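Local coordinates for protein aldo-keto reductase family 1, member B4 (Aldose reductase) (Schistosoma japonicum, PDB 4HBK) that probably reduces aldehydes to alcohols with NADPH, as an aldose reductase of the aldo/keto reductase family, at residues Arg103-Phe117 / Tyr137-His151. Sequence-based numbering, arbitrary orientation.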
ATOM      1  N   ARG A 103      13.116  12.371  11.231  1.00 26.52           N
ATOM      2  CA  ARG A 103      12.851  11.067  10.631  1.00 22.32           C
ATOM      3  C   ARG A 103      11.663  10.384  11.293  1.00 18.56           C
ATOM      4  O   ARG A 103      10.769   9.879  10.613  1.00 15.35           O
ATOM      5  CB  ARG A 103      14.092  10.167  10.756  1.00 21.10           C
ATOM      6  CG  ARG A 103      13.858   8.681  10.409  1.00 18.56           C
ATOM      7  CD  ARG A 103      13.362   8.540   8.981  1.00 15.60           C
ATOM      8  NE  ARG A 103      13.077   7.152   8.623  1.00 16.16           N
ATOM      9  CZ  ARG A 103      11.891   6.561   8.756  1.00 12.45           C
ATOM     10  NH1 ARG A 103      10.867   7.225   9.267  1.00 11.54           N
ATOM     11  NH2 ARG A 103      11.735   5.295   8.385  1.00 10.36           N
ATOM     12  N   GLU A 104      11.651  10.369  12.622  1.00 19.57           N
ATOM     13  CA  GLU A 104      10.636   9.595  13.329  1.00 23.35           C
ATOM     14  C   GLU A 104       9.253  10.228  13.254  1.00 19.93           C
ATOM     15  O   GLU A 104       8.288   9.655  13.741  1.00 19.57           O
ATOM     16  CB  GLU A 104      11.035   9.300  14.781  1.00 25.45           C
ATOM     17  CG  GLU A 104      11.089  10.514  15.698  1.00 32.60           C
ATOM     18  CD  GLU A 104      12.497  11.066  15.857  1.00 44.59           C
ATOM     19  OE1 GLU A 104      13.294  10.987  14.879  1.00 34.26           O
ATOM     20  OE2 GLU A 104      12.802  11.570  16.964  1.00 42.37           O
ATOM     21  N   ASP A 105       9.162  11.403  12.636  1.00 18.67           N
ATOM     22  CA  ASP A 105       7.872  12.053  12.395  1.00 16.65           C
ATOM     23  C   ASP A 105       7.183  11.517  11.136  1.00 15.89           C
ATOM     24  O   ASP A 105       6.020  11.807  10.892  1.00 14.67           O
ATOM     25  CB  ASP A 105       8.056  13.569  12.250  1.00 18.54           C
ATOM     26  CG  ASP A 105       8.425  14.249  13.569  1.00 24.89           C
ATOM     27  OD1 ASP A 105       7.953  13.777  14.628  1.00 19.40           O
ATOM     28  OD2 ASP A 105       9.176  15.262  13.534  1.00 19.51           O
ATOM     29  N   ILE A 106       7.909  10.752  10.325  1.00 17.06           N
ATOM     30  CA  ILE A 106       7.363  10.272   9.059  1.00 13.60           C
ATOM     31  C   ILE A 106       7.258   8.759   9.075  1.00 14.90           C
ATOM     32  O   ILE A 106       8.116   8.073   9.636  1.00 11.92           O
ATOM     33  CB  ILE A 106       8.249  10.666   7.859  1.00 12.64           C
ATOM     34  CG1 ILE A 106       8.701  12.118   7.980  1.00 17.07           C
ATOM     35  CG2 ILE A 106       7.503  10.451   6.545  1.00 10.58           C
ATOM     36  CD1 ILE A 106       7.577  13.123   7.815  1.00 17.21           C
ATOM     37  N   PHE A 107       6.209   8.247   8.444  1.00 12.72           N
ATOM     38  CA  PHE A 107       6.029   6.812   8.278  1.00 12.88           C
ATOM     39  C   PHE A 107       6.364   6.437   6.836  1.00 10.15           C
ATOM     40  O   PHE A 107       5.691   6.875   5.909  1.00 13.12           O
ATOM     41  CB  PHE A 107       4.581   6.443   8.595  1.00 12.26           C
ATOM     42  CG  PHE A 107       4.348   4.973   8.775  1.00 10.07           C
ATOM     43  CD1 PHE A 107       4.301   4.124   7.681  1.00  9.42           C
ATOM     44  CD2 PHE A 107       4.141   4.444  10.042  1.00 11.06           C
ATOM     45  CE1 PHE A 107       4.061   2.758   7.849  1.00 10.73           C
ATOM     46  CE2 PHE A 107       3.903   3.087  10.218  1.00 10.99           C
ATOM     47  CZ  PHE A 107       3.870   2.240   9.119  1.00 10.38           C
ATOM     48  N   ILE A 108       7.399   5.627   6.644  1.00 10.23           N
ATOM     49  CA  ILE A 108       7.847   5.260   5.305  1.00  8.86           C
ATOM     50  C   ILE A 108       7.633   3.775   5.020  1.00 10.56           C
ATOM     51  O   ILE A 108       8.155   2.910   5.729  1.00  8.88           O
ATOM     52  CB  ILE A 108       9.342   5.528   5.140  1.00  9.88           C
ATOM     53  CG1 ILE A 108       9.670   6.977   5.508  1.00 10.54           C
ATOM     54  CG2 ILE A 108       9.791   5.169   3.727  1.00  8.21           C
ATOM     55  CD1 ILE A 108       9.197   7.974   4.479  1.00 14.38           C
ATOM     56  N   THR A 109       6.894   3.485   3.959  1.00  8.35           N
ATOM     57  CA  THR A 109       6.660   2.112   3.541  1.00  8.09           C
ATOM     58  C   THR A 109       7.367   1.828   2.235  1.00 10.30           C
ATOM     59  O   THR A 109       7.356   2.651   1.315  1.00 10.88           O
ATOM     60  CB  THR A 109       5.168   1.845   3.305  1.00 10.12           C
ATOM     61  OG1 THR A 109       4.456   1.967   4.547  1.00  9.40           O
ATOM     62  CG2 THR A 109       4.960   0.447   2.720  1.00  7.92           C
ATOM     63  N   SER A 110       7.998   0.664   2.151  1.00 11.33           N
ATOM     64  CA  SER A 110       8.444   0.161   0.863  1.00  8.81           C
ATOM     65  C   SER A 110       8.053  -1.300   0.736  1.00 10.11           C
ATOM     66  O   SER A 110       7.486  -1.886   1.661  1.00 10.32           O
ATOM     67  CB  SER A 110       9.943   0.335   0.650  1.00  8.80           C
ATOM     68  OG  SER A 110      10.274  -0.033  -0.685  1.00 12.37           O
ATOM     69  N   LYS A 111       8.345  -1.888  -0.415  1.00 10.06           N
ATOM     70  CA  LYS A 111       7.852  -3.226  -0.695  1.00  9.68           C
ATOM     71  C   LYS A 111       8.917  -4.053  -1.392  1.00 11.00           C
ATOM     72  O   LYS A 111       9.644  -3.563  -2.266  1.00  9.80           O
ATOM     73  CB  LYS A 111       6.587  -3.162  -1.551  1.00  7.63           C
ATOM     74  CG  LYS A 111       5.599  -2.070  -1.151  1.00  7.93           C
ATOM     75  CD  LYS A 111       4.257  -2.247  -1.869  1.00  9.69           C
ATOM     76  CE  LYS A 111       3.285  -1.086  -1.594  1.00 10.63           C
ATOM     77  NZ  LYS A 111       3.762   0.246  -2.081  1.00  9.04           N
ATOM     78  N   LEU A 112       9.002  -5.311  -0.989  1.00  7.88           N
ATOM     79  CA  LEU A 112       9.929  -6.257  -1.574  1.00  9.34           C
ATOM     80  C   LEU A 112       9.362  -6.757  -2.890  1.00 10.76           C
ATOM     81  O   LEU A 112       8.250  -7.288  -2.908  1.00  9.04           O
ATOM     82  CB  LEU A 112      10.106  -7.439  -0.613  1.00 10.91           C
ATOM     83  CG  LEU A 112      10.937  -8.618  -1.131  1.00  8.52           C
ATOM     84  CD1 LEU A 112      12.380  -8.183  -1.322  1.00 10.22           C
ATOM     85  CD2 LEU A 112      10.853  -9.795  -0.164  1.00  5.61           C
ATOM     86  N   TRP A 113      10.121  -6.608  -3.980  1.00  8.20           N
ATOM     87  CA  TRP A 113       9.642  -7.012  -5.300  1.00  9.50           C
ATOM     88  C   TRP A 113       9.810  -8.503  -5.617  1.00 10.72           C
ATOM     89  O   TRP A 113      10.748  -9.143  -5.139  1.00 11.52           O
ATOM     90  CB  TRP A 113      10.276  -6.173  -6.411  1.00 11.10           C
ATOM     91  CG  TRP A 113       9.750  -6.556  -7.754  1.00 10.67           C
ATOM     92  CD1 TRP A 113      10.448  -7.118  -8.783  1.00 13.23           C
ATOM     93  CD2 TRP A 113       8.389  -6.459  -8.198  1.00 11.34           C
ATOM     94  NE1 TRP A 113       9.612  -7.345  -9.851  1.00 13.59           N
ATOM     95  CE2 TRP A 113       8.343  -6.955  -9.517  1.00 10.42           C
ATOM     96  CE3 TRP A 113       7.209  -5.987  -7.613  1.00  9.70           C
ATOM     97  CZ2 TRP A 113       7.160  -7.001 -10.259  1.00 12.86           C
ATOM     98  CZ3 TRP A 113       6.042  -6.023  -8.353  1.00 11.65           C
ATOM     99  CH2 TRP A 113       6.025  -6.530  -9.661  1.00 11.27           C
ATOM    100  N   ASN A 114       8.906  -9.024  -6.455  1.00  9.54           N
ATOM    101  CA  ASN A 114       8.772 -10.465  -6.735  1.00  9.17           C
ATOM    102  C   ASN A 114      10.065 -11.210  -7.122  1.00 11.86           C
ATOM    103  O   ASN A 114      10.182 -12.421  -6.906  1.00 11.88           O
ATOM    104  CB  ASN A 114       7.710 -10.708  -7.836  1.00 11.32           C
ATOM    105  CG  ASN A 114       6.348 -10.026  -7.552  1.00 10.11           C
ATOM    106  OD1 ASN A 114       6.251  -9.065  -6.785  1.00  8.93           O
ATOM    107  ND2 ASN A 114       5.294 -10.528  -8.201  1.00  7.64           N
ATOM    108  N   THR A 115      11.026 -10.503  -7.714  1.00 12.23           N
ATOM    109  CA  THR A 115      12.256 -11.142  -8.183  1.00 13.46           C
ATOM    110  C   THR A 115      13.276 -11.378  -7.056  1.00 15.44           C
ATOM    111  O   THR A 115      14.336 -11.977  -7.280  1.00 12.98           O
ATOM    112  CB  THR A 115      12.928 -10.318  -9.289  1.00 14.36           C
ATOM    113  OG1 THR A 115      13.138  -8.985  -8.814  1.00 16.75           O
ATOM    114  CG2 THR A 115      12.059 -10.284 -10.567  1.00 14.12           C
ATOM    115  N   PHE A 116      12.947 -10.917  -5.853  1.00 10.75           N
ATOM    116  CA  PHE A 116      13.850 -11.025  -4.711  1.00 12.66           C
ATOM    117  C   PHE A 116      13.243 -11.821  -3.549  1.00 13.75           C
ATOM    118  O   PHE A 116      13.677 -11.667  -2.409  1.00 12.96           O
ATOM    119  CB  PHE A 116      14.252  -9.630  -4.211  1.00 11.94           C
ATOM    120  CG  PHE A 116      14.841  -8.745  -5.281  1.00 13.38           C
ATOM    121  CD1 PHE A 116      16.181  -8.836  -5.621  1.00 19.07           C
ATOM    122  CD2 PHE A 116      14.054  -7.816  -5.939  1.00 14.18           C
ATOM    123  CE1 PHE A 116      16.724  -8.020  -6.619  1.00 17.95           C
ATOM    124  CE2 PHE A 116      14.583  -6.993  -6.929  1.00 18.42           C
ATOM    125  CZ  PHE A 116      15.919  -7.096  -7.270  1.00 22.76           C
ATOM    126  N   PHE A 117      12.253 -12.667  -3.839  1.00 10.74           N
ATOM    127  CA  PHE A 117      11.562 -13.443  -2.806  1.00 10.66           C
ATOM    128  C   PHE A 117      12.372 -14.632  -2.268  1.00 16.43           C
ATOM    129  O   PHE A 117      12.138 -15.092  -1.146  1.00  9.93           O
ATOM    130  CB  PHE A 117      10.199 -13.937  -3.300  1.00 11.57           C
ATOM    131  CG  PHE A 117       9.153 -12.845  -3.434  1.00 11.38           C
ATOM    132  CD1 PHE A 117       9.419 -11.544  -3.028  1.00 10.51           C
ATOM    133  CD2 PHE A 117       7.898 -13.132  -3.966  1.00 10.18           C
ATOM    134  CE1 PHE A 117       8.456 -10.538  -3.161  1.00  9.25           C
ATOM    135  CE2 PHE A 117       6.939 -12.139  -4.101  1.00 12.58           C
ATOM    136  CZ  PHE A 117       7.219 -10.838  -3.695  1.00  9.87           C
ATOM    137  N   TYR A 137      16.283   2.843   8.347  1.00  9.94           N
ATOM    138  CA  TYR A 137      15.252   1.834   8.575  1.00 11.18           C
ATOM    139  C   TYR A 137      13.952   2.234   7.877  1.00 10.76           C
ATOM    140  O   TYR A 137      13.751   3.404   7.545  1.00 10.16           O
ATOM    141  CB  TYR A 137      14.994   1.643  10.075  1.00 10.39           C
ATOM    142  CG  TYR A 137      14.308   2.826  10.715  1.00 14.50           C
ATOM    143  CD1 TYR A 137      12.919   2.919  10.744  1.00 10.90           C
ATOM    144  CD2 TYR A 137      15.050   3.866  11.272  1.00 16.71           C
ATOM    145  CE1 TYR A 137      12.292   4.008  11.319  1.00 15.08           C
ATOM    146  CE2 TYR A 137      14.430   4.961  11.852  1.00 13.68           C
ATOM    147  CZ  TYR A 137      13.056   5.029  11.871  1.00 16.79           C
ATOM    148  OH  TYR A 137      12.437   6.115  12.458  1.00 22.12           O
ATOM    149  N   LEU A 138      13.085   1.249   7.656  1.00 10.35           N
ATOM    150  CA  LEU A 138      11.764   1.474   7.086  1.00 10.74           C
ATOM    151  C   LEU A 138      10.755   1.282   8.199  1.00 11.42           C
ATOM    152  O   LEU A 138      10.957   0.457   9.087  1.00  8.80           O
ATOM    153  CB  LEU A 138      11.473   0.465   5.960  1.00 11.06           C
ATOM    154  CG  LEU A 138      12.350   0.486   4.704  1.00 10.73           C
ATOM    155  CD1 LEU A 138      12.074  -0.715   3.799  1.00 10.49           C
ATOM    156  CD2 LEU A 138      12.139   1.781   3.923  1.00  9.77           C
ATOM    157  N   ASP A 139       9.672   2.045   8.175  1.00 10.26           N
ATOM    158  CA  ASP A 139       8.611   1.807   9.140  1.00 11.58           C
ATOM    159  C   ASP A 139       7.840   0.537   8.799  1.00 11.06           C
ATOM    160  O   ASP A 139       7.411  -0.194   9.696  1.00 11.77           O
ATOM    161  CB  ASP A 139       7.674   3.006   9.223  1.00 10.62           C
ATOM    162  CG  ASP A 139       8.357   4.212   9.821  1.00 13.21           C
ATOM    163  OD1 ASP A 139       8.388   4.303  11.062  1.00 13.74           O
ATOM    164  OD2 ASP A 139       8.878   5.051   9.049  1.00  9.42           O
ATOM    165  N   LEU A 140       7.681   0.279   7.505  1.00  8.23           N
ATOM    166  CA  LEU A 140       6.891  -0.857   7.048  1.00  9.81           C
ATOM    167  C   LEU A 140       7.471  -1.413   5.738  1.00 10.49           C
ATOM    168  O   LEU A 140       7.839  -0.652   4.837  1.00  9.23           O
ATOM    169  CB  LEU A 140       5.418  -0.436   6.866  1.00  7.62           C
ATOM    170  CG  LEU A 140       4.411  -1.519   6.455  1.00  9.08           C
ATOM    171  CD1 LEU A 140       4.435  -2.670   7.446  1.00  6.96           C
ATOM    172  CD2 LEU A 140       2.974  -0.970   6.254  1.00  6.92           C
ATOM    173  N   TYR A 141       7.555  -2.740   5.646  1.00  8.32           N
ATOM    174  CA  TYR A 141       8.078  -3.411   4.463  1.00  8.31           C
ATOM    175  C   TYR A 141       7.152  -4.571   4.140  1.00  8.69           C
ATOM    176  O   TYR A 141       6.988  -5.488   4.945  1.00  7.97           O
ATOM    177  CB  TYR A 141       9.490  -3.929   4.745  1.00  9.16           C
ATOM    178  CG  TYR A 141      10.364  -4.207   3.523  1.00 11.56           C
ATOM    179  CD1 TYR A 141      10.393  -3.336   2.430  1.00  9.25           C
ATOM    180  CD2 TYR A 141      11.201  -5.322   3.493  1.00  8.69           C
ATOM    181  CE1 TYR A 141      11.222  -3.592   1.322  1.00 11.28           C
ATOM    182  CE2 TYR A 141      12.024  -5.583   2.409  1.00  9.38           C
ATOM    183  CZ  TYR A 141      12.041  -4.725   1.328  1.00 12.74           C
ATOM    184  OH  TYR A 141      12.877  -5.021   0.267  1.00 10.49           O
ATOM    185  N   LEU A 142       6.546  -4.522   2.958  1.00  8.96           N
ATOM    186  CA  LEU A 142       5.529  -5.486   2.560  1.00  6.88           C
ATOM    187  C   LEU A 142       6.043  -6.426   1.491  1.00  8.57           C
ATOM    188  O   LEU A 142       6.799  -6.024   0.611  1.00  8.75           O
ATOM    189  CB  LEU A 142       4.327  -4.757   1.958  1.00  6.74           C
ATOM    190  CG  LEU A 142       3.669  -3.655   2.776  1.00 10.71           C
ATOM    191  CD1 LEU A 142       2.452  -3.135   2.022  1.00  8.26           C
ATOM    192  CD2 LEU A 142       3.287  -4.182   4.157  1.00  6.85           C
ATOM    193  N   ILE A 143       5.602  -7.675   1.531  1.00  7.77           N
ATOM    194  CA  ILE A 143       5.773  -8.523   0.361  1.00  8.43           C
ATOM    195  C   ILE A 143       4.794  -8.054  -0.720  1.00  8.54           C
ATOM    196  O   ILE A 143       3.574  -8.050  -0.511  1.00  7.07           O
ATOM    197  CB  ILE A 143       5.547  -9.997   0.696  1.00  9.15           C
ATOM    198  CG1 ILE A 143       6.486 -10.419   1.832  1.00  8.91           C
ATOM    199  CG2 ILE A 143       5.772 -10.861  -0.545  1.00  7.91           C
ATOM    200  CD1 ILE A 143       6.446 -11.899   2.142  1.00  8.10           C
ATOM    201  N   HIS A 144       5.321  -7.639  -1.872  1.00  8.35           N
ATOM    202  CA  HIS A 144       4.494  -6.929  -2.863  1.00  8.77           C
ATOM    203  C   HIS A 144       3.372  -7.793  -3.450  1.00  9.65           C
ATOM    204  O   HIS A 144       2.261  -7.305  -3.657  1.00 12.88           O
ATOM    205  CB  HIS A 144       5.364  -6.364  -3.981  1.00  8.11           C
ATOM    206  CG  HIS A 144       4.807  -5.135  -4.624  1.00 10.26           C
ATOM    207  ND1 HIS A 144       5.592  -4.040  -4.933  1.00  9.54           N
ATOM    208  CD2 HIS A 144       3.555  -4.830  -5.035  1.00 10.44           C
ATOM    209  CE1 HIS A 144       4.842  -3.115  -5.505  1.00  8.98           C
ATOM    210  NE2 HIS A 144       3.605  -3.569  -5.583  1.00 10.31           N
ATOM    211  N   TRP A 145       3.686  -9.063  -3.719  1.00  9.56           N
ATOM    212  CA  TRP A 145       2.763 -10.050  -4.292  1.00  8.69           C
ATOM    213  C   TRP A 145       3.106 -11.407  -3.688  1.00  9.26           C
ATOM    214  O   TRP A 145       4.221 -11.595  -3.203  1.00  8.00           O
ATOM    215  CB  TRP A 145       2.919 -10.133  -5.827  1.00  9.18           C
ATOM    216  CG  TRP A 145       2.382  -8.938  -6.568  1.00  9.30           C
ATOM    217  CD1 TRP A 145       3.075  -7.826  -6.945  1.00 10.79           C
ATOM    218  CD2 TRP A 145       1.034  -8.739  -7.018  1.00 10.04           C
ATOM    219  NE1 TRP A 145       2.241  -6.942  -7.601  1.00 10.78           N
ATOM    220  CE2 TRP A 145       0.984  -7.482  -7.660  1.00 12.15           C
ATOM    221  CE3 TRP A 145      -0.132  -9.504  -6.946  1.00  8.74           C
ATOM    222  CZ2 TRP A 145      -0.193  -6.963  -8.207  1.00 10.50           C
ATOM    223  CZ3 TRP A 145      -1.302  -8.987  -7.489  1.00 11.06           C
ATOM    224  CH2 TRP A 145      -1.325  -7.725  -8.107  1.00 11.51           C
ATOM    225  N   PRO A 146       2.152 -12.353  -3.710  1.00  8.69           N
ATOM    226  CA  PRO A 146       2.372 -13.769  -3.368  1.00 11.37           C
ATOM    227  C   PRO A 146       2.954 -14.607  -4.524  1.00 12.31           C
ATOM    228  O   PRO A 146       3.075 -15.838  -4.399  1.00 10.01           O
ATOM    229  CB  PRO A 146       0.968 -14.289  -3.033  1.00  9.21           C
ATOM    230  CG  PRO A 146      -0.006 -13.196  -3.444  1.00 10.16           C
ATOM    231  CD  PRO A 146       0.750 -12.067  -4.058  1.00 10.16           C
ATOM    232  N   VAL A 147       3.318 -13.953  -5.623  1.00  8.86           N
ATOM    233  CA  VAL A 147       3.797 -14.663  -6.819  1.00 10.60           C
ATOM    234  C   VAL A 147       5.264 -14.361  -7.141  1.00 10.90           C
ATOM    235  O   VAL A 147       5.582 -13.321  -7.704  1.00  8.23           O
ATOM    236  CB  VAL A 147       2.947 -14.314  -8.057  1.00 11.99           C
ATOM    237  CG1 VAL A 147       3.530 -14.980  -9.318  1.00 13.46           C
ATOM    238  CG2 VAL A 147       1.490 -14.727  -7.843  1.00 11.33           C
ATOM    239  N   PRO A 148       6.168 -15.280  -6.791  1.00 10.29           N
ATOM    240  CA  PRO A 148       7.577 -14.997  -7.068  1.00 12.66           C
ATOM    241  C   PRO A 148       7.898 -15.066  -8.562  1.00 14.33           C
ATOM    242  O   PRO A 148       7.258 -15.809  -9.302  1.00 15.21           O
ATOM    243  CB  PRO A 148       8.328 -16.087  -6.280  1.00 12.14           C
ATOM    244  CG  PRO A 148       7.319 -17.145  -6.025  1.00 17.16           C
ATOM    245  CD  PRO A 148       5.983 -16.475  -5.954  1.00 11.50           C
ATOM    246  N   LEU A 149       8.883 -14.279  -8.983  1.00 11.42           N
ATOM    247  CA  LEU A 149       9.332 -14.216 -10.367  1.00 14.85           C
ATOM    248  C   LEU A 149      10.822 -14.537 -10.380  1.00 15.01           C
ATOM    249  O   LEU A 149      11.518 -14.334  -9.369  1.00 12.83           O
ATOM    250  CB  LEU A 149       9.104 -12.813 -10.924  1.00 10.88           C
ATOM    251  CG  LEU A 149       7.832 -12.548 -11.736  1.00 13.40           C
ATOM    252  CD1 LEU A 149       6.672 -13.426 -11.345  1.00 12.74           C
ATOM    253  CD2 LEU A 149       7.452 -11.075 -11.639  1.00 13.69           C
ATOM    254  N   LYS A 150      11.315 -15.039 -11.509  1.00 12.62           N
ATOM    255  CA  LYS A 150      12.718 -15.442 -11.614  1.00 16.42           C
ATOM    256  C   LYS A 150      13.670 -14.297 -11.273  1.00 16.60           C
ATOM    257  O   LYS A 150      13.526 -13.181 -11.768  1.00 18.79           O
ATOM    258  CB  LYS A 150      13.022 -15.990 -13.013  1.00 21.64           C
ATOM    259  CG  LYS A 150      14.450 -16.505 -13.188  1.00 23.63           C
ATOM    260  CD  LYS A 150      14.705 -17.010 -14.609  1.00 36.22           C
ATOM    261  CE  LYS A 150      14.930 -15.863 -15.594  1.00 40.15           C
ATOM    262  NZ  LYS A 150      16.317 -15.296 -15.502  1.00 52.07           N
ATOM    263  N   HIS A 151      14.646 -14.578 -10.422  1.00 13.99           N
ATOM    264  CA  HIS A 151      15.621 -13.569 -10.034  1.00 19.81           C
ATOM    265  C   HIS A 151      16.735 -13.421 -11.062  1.00 23.98           C
ATOM    266  O   HIS A 151      17.074 -14.372 -11.758  1.00 23.48           O
ATOM    267  CB  HIS A 151      16.257 -13.941  -8.694  1.00 20.92           C
ATOM    268  CG  HIS A 151      17.353 -13.012  -8.275  1.00 24.99           C
ATOM    269  ND1 HIS A 151      18.656 -13.152  -8.707  1.00 27.48           N
ATOM    270  CD2 HIS A 151      17.340 -11.922  -7.471  1.00 19.95           C
ATOM    271  CE1 HIS A 151      19.399 -12.193  -8.182  1.00 25.33           C
ATOM    272  NE2 HIS A 151      18.625 -11.433  -7.429  1.00 26.58           N
TER
HETATM  273  O   HOH W   1       9.377   6.531  12.194  1.00 21.96           O
HETATM  274  O   HOH W   2       8.302  -3.482  -5.092  1.00 12.69           O
HETATM  275  O   HOH W   3      12.361  -3.323  -1.740  1.00 16.48           O
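Arg-103 and Asp-139 lock the N-terminal end of two neighbouring parallel strands, 107-112 and 140-143, joined through helix 119-133 as one beta-alpha-beta unit of the aldo/keto reductase barrel. NH1 and NH2 of Arg-103 converge on a single oxygen, Asp-139 OD2, the NH2 bond being 2.9 Å long; NH1 meets its syn lone pair, whereas NH2 arrives from above the carboxylate plane. Ile-108 N adds a third, nearly straight bond to Asp-139 OD2, 2.9 Å, on the anti side but tilted out of the carboxylate plane. The Arg-103 guanidinium lies flat against one face of the Tyr-137 ring, off its centre, planes 18° apart and centres 4.1 Å apart, while the backbone O of Tyr-137 accepts from Arg-103 NH2. Asp-139 CB sits over the centre of the Phe-107 ring, 3.6 Å from the centroid.

Between the strands, bonds such as Leu-112 N to Leu-142 O (2.8 Å) fix the register, pairing Lys-111 with Leu-142 on the face that also carries Thr-109 and Leu-140. At the C-terminal end the His-144 ring, its CG anti to the backbone N (chi1 -152°), is brought between two side chains: Lys-111 CD lies 3.8 Å from its centroid, and opposite it Trp-113 presents an edge, planes at 90°. A water lies 2.8 Å from His-144 ND1 and donates to Lys-111 O.

This packing is consistent with a fixed ring orientation for His-144, the predicted substrate-binding histidine, beside the predicted proton donor Tyr-82. For Lys-111, predicted to lower the tyrosine's pKa, the strand pairing sets the backbone and His-144 packs on the aliphatic chain, while an Asp-77 salt bridge and Cys-78 O hold NZ.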